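Local coordinates for fructose-bisphosphate aldolase class I (Thermoproteus tenax, PDB 1W8S), which belongs to the DeoC/LacD family of class I aldolases, enzymes built as a TIM barrel, at residues D174-K179 with G195-L200. The protein carries 2 engineered substitutions. Numbering follows the deposited sequence.
Sequences DAMKIK and GKVPVL. With FBP (1,6-di-O-phosphono-beta-D-fructofuranose), chain O.
Met176 lies across Val197 at about a right angle. The bend at chi3 (77°) turns the methyl CE of Met176 onto CG1 of Val197, 3.6 Å away. Further back along the methionine side chain, CG and SD of Met176 rest against CG2 of Val199. Ile178 takes the other methyl of that valine: its CD1 lies 3.8 Å from Val199 CG1. Each branch of Val199 is thus touched by one of two residues, two apart on the neighbouring strand. Ala165 and Ala168 of helix 158-171 pack on Met176, and Phe187 of helix 184-193 packs on both Ile178 and Val199. Strand 175-179, helix 184-193 and strand 199-202 form a beta-alpha-beta unit of the TIM barrel, with this apolar layer between sheet and helices. Three backbone bonds join the parallel strands. Met176 N donates to Pro198 O (3.0 Å), Leu200 N to Met176 O (2.8 Å), and Ile178 N to Leu200 O (3.0 Å). At the start of the pairing, the ring of Pro198 packs on Asp174 and Ala175, with Pro198 CD 3.4 Å from Asp174 O. Lys177 and Leu200 face the barrel interior. With CG anti to the backbone N (chi1 171°), the Lys177 side chain leads away from Leu200. Its NZ lies 2.5 Å from both O2 and O3 of 1,6-di-O-phosphono-beta-D-fructofuranose, a short approach, and hydrogen-bonds O2. Lys179 NZ hydrogen-bonds O6P and pairs with Glu155.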
loop_
_atom_site.group_PDB
_atom_site.type_symbol
_atom_site.label_atom_id
_atom_site.label_comp_id
_atom_site.label_asym_id
_atom_site.label_seq_id
_atom_site.Cartn_x
_atom_site.Cartn_y
_atom_site.Cartn_z
ATOM N N ASP E 174 12.755 -17.255 -16.885
ATOM C CA ASP E 174 13.318 -18.512 -17.355
ATOM C C ASP E 174 13.004 -18.710 -18.855
ATOM O O ASP E 174 13.704 -19.418 -19.530
ATOM C CB ASP E 174 12.776 -19.681 -16.537
ATOM C CG ASP E 174 13.061 -19.531 -15.062
ATOM O OD1 ASP E 174 14.225 -19.159 -14.722
ATOM O OD2 ASP E 174 12.178 -19.715 -14.176
ATOM N N ALA E 175 11.906 -18.119 -19.308
ATOM C CA ALA E 175 11.569 -17.946 -20.717
ATOM C C ALA E 175 10.818 -16.631 -20.816
ATOM O O ALA E 175 10.323 -16.096 -19.797
ATOM C CB ALA E 175 10.675 -19.098 -21.194
ATOM N N MET E 176 10.638 -16.127 -22.027
ATOM C CA MET E 176 9.915 -14.867 -22.173
ATOM C C MET E 176 9.051 -14.842 -23.424
ATOM O O MET E 176 9.302 -15.578 -24.390
ATOM C CB MET E 176 10.888 -13.676 -22.181
ATOM C CG MET E 176 11.750 -13.558 -23.448
ATOM S SD MET E 176 12.915 -12.151 -23.381
ATOM C CE MET E 176 14.135 -12.856 -22.298
ATOM N N LYS E 177 8.065 -13.957 -23.398
ATOM C CA LYS E 177 7.183 -13.690 -24.509
ATOM C C LYS E 177 7.265 -12.216 -24.813
ATOM O O LYS E 177 7.139 -11.393 -23.913
ATOM C CB LYS E 177 5.758 -14.070 -24.143
ATOM C CG LYS E 177 4.712 -13.640 -25.143
ATOM C CD LYS E 177 3.359 -14.405 -24.955
ATOM C CE LYS E 177 2.661 -14.091 -23.632
ATOM N NZ LYS E 177 1.185 -14.350 -23.640
ATOM N N ILE E 178 7.544 -11.870 -26.061
ATOM C CA ILE E 178 7.658 -10.476 -26.490
ATOM C C ILE E 178 7.025 -10.313 -27.873
ATOM O O ILE E 178 6.801 -11.300 -28.568
ATOM C CB ILE E 178 9.133 -9.999 -26.529
ATOM C CG1 ILE E 178 9.932 -10.769 -27.586
ATOM C CG2 ILE E 178 9.778 -10.101 -25.144
ATOM C CD1 ILE E 178 11.348 -10.329 -27.705
ATOM N N LYS E 179 6.761 -9.069 -28.259
ATOM C CA LYS E 179 6.166 -8.748 -29.559
ATOM C C LYS E 179 7.210 -8.793 -30.669
ATOM O O LYS E 179 8.377 -8.487 -30.468
ATOM C CB LYS E 179 5.509 -7.341 -29.508
ATOM C CG LYS E 179 4.288 -7.311 -28.538
ATOM C CD LYS E 179 3.391 -6.071 -28.685
ATOM C CE LYS E 179 2.041 -6.334 -27.998
ATOM N NZ LYS E 179 1.052 -5.199 -28.065
ATOM N N GLY E 195 19.937 -13.374 -24.381
ATOM C CA GLY E 195 20.981 -14.311 -23.990
ATOM C C GLY E 195 20.496 -15.745 -23.910
ATOM O O GLY E 195 19.863 -16.255 -24.846
ATOM N N LYS E 196 20.771 -16.405 -22.776
ATOM C CA LYS E 196 20.371 -17.796 -22.551
ATOM C C LYS E 196 18.856 -18.006 -22.317
ATOM O O LYS E 196 18.399 -19.153 -22.207
ATOM C CB LYS E 196 21.055 -18.323 -21.266
ATOM C CG LYS E 196 22.567 -18.387 -21.306
ATOM C CD LYS E 196 23.074 -18.741 -19.869
ATOM C CE LYS E 196 24.543 -19.054 -19.849
ATOM N NZ LYS E 196 24.927 -19.677 -18.571
ATOM N N VAL E 197 18.084 -16.934 -22.172
ATOM C CA VAL E 197 16.637 -17.085 -21.924
ATOM C C VAL E 197 15.911 -17.159 -23.289
ATOM O O VAL E 197 16.019 -16.235 -24.127
ATOM C CB VAL E 197 16.079 -15.963 -21.028
ATOM C CG1 VAL E 197 14.580 -16.105 -20.841
ATOM C CG2 VAL E 197 16.803 -15.959 -19.658
ATOM N N PRO E 198 15.186 -18.248 -23.538
ATOM C CA PRO E 198 14.476 -18.393 -24.821
ATOM C C PRO E 198 13.329 -17.418 -25.009
ATOM O O PRO E 198 12.650 -17.041 -24.041
ATOM C CB PRO E 198 13.968 -19.832 -24.800
ATOM C CG PRO E 198 13.880 -20.177 -23.306
ATOM C CD PRO E 198 15.024 -19.437 -22.680
ATOM N N VAL E 199 13.106 -17.060 -26.274
ATOM C CA VAL E 199 12.143 -16.049 -26.678
ATOM C C VAL E 199 11.028 -16.690 -27.481
ATOM O O VAL E 199 11.281 -17.436 -28.425
ATOM C CB VAL E 199 12.811 -14.962 -27.575
ATOM C CG1 VAL E 199 11.763 -14.043 -28.229
ATOM C CG2 VAL E 199 13.763 -14.114 -26.774
ATOM N N LEU E 200 9.808 -16.366 -27.080
ATOM C CA LEU E 200 8.570 -16.715 -27.743
ATOM C C LEU E 200 7.935 -15.464 -28.300
ATOM O O LEU E 200 7.805 -14.453 -27.609
ATOM C CB LEU E 200 7.609 -17.345 -26.744
ATOM C CG LEU E 200 7.979 -18.716 -26.176
ATOM C CD1 LEU E 200 7.004 -19.097 -25.065
ATOM C CD2 LEU E 200 8.002 -19.786 -27.282
HETATM P P1 FBP O . -2.230 -13.590 -29.421
HETATM O O1P FBP O . -3.688 -13.673 -29.652
HETATM O O2P FBP O . -1.357 -14.480 -30.357
HETATM O O3P FBP O . -1.672 -12.167 -29.524
HETATM O O1 FBP O . -1.985 -14.121 -27.938
HETATM C C1 FBP O . -0.706 -14.061 -27.345
HETATM C C2 FBP O . -0.724 -13.022 -26.215
HETATM O O2 FBP O . 0.597 -12.889 -25.645
HETATM C C3 FBP O . -1.726 -13.333 -25.095
HETATM O O3 FBP O . -1.296 -14.312 -24.163
HETATM C C4 FBP O . -1.902 -11.947 -24.477
HETATM O O4 FBP O . -3.105 -11.756 -23.753
HETATM C C5 FBP O . -1.902 -11.065 -25.718
HETATM O O5 FBP O . -1.087 -11.727 -26.700
HETATM C C6 FBP O . -1.365 -9.677 -25.388
HETATM O O6 FBP O . -1.285 -8.920 -26.583
HETATM P P2 FBP O . -2.034 -7.491 -26.718
HETATM O O4P FBP O . -2.526 -7.401 -28.143
HETATM O O5P FBP O . -3.133 -7.384 -25.659
HETATM O O6P FBP O . -1.018 -6.340 -26.602
#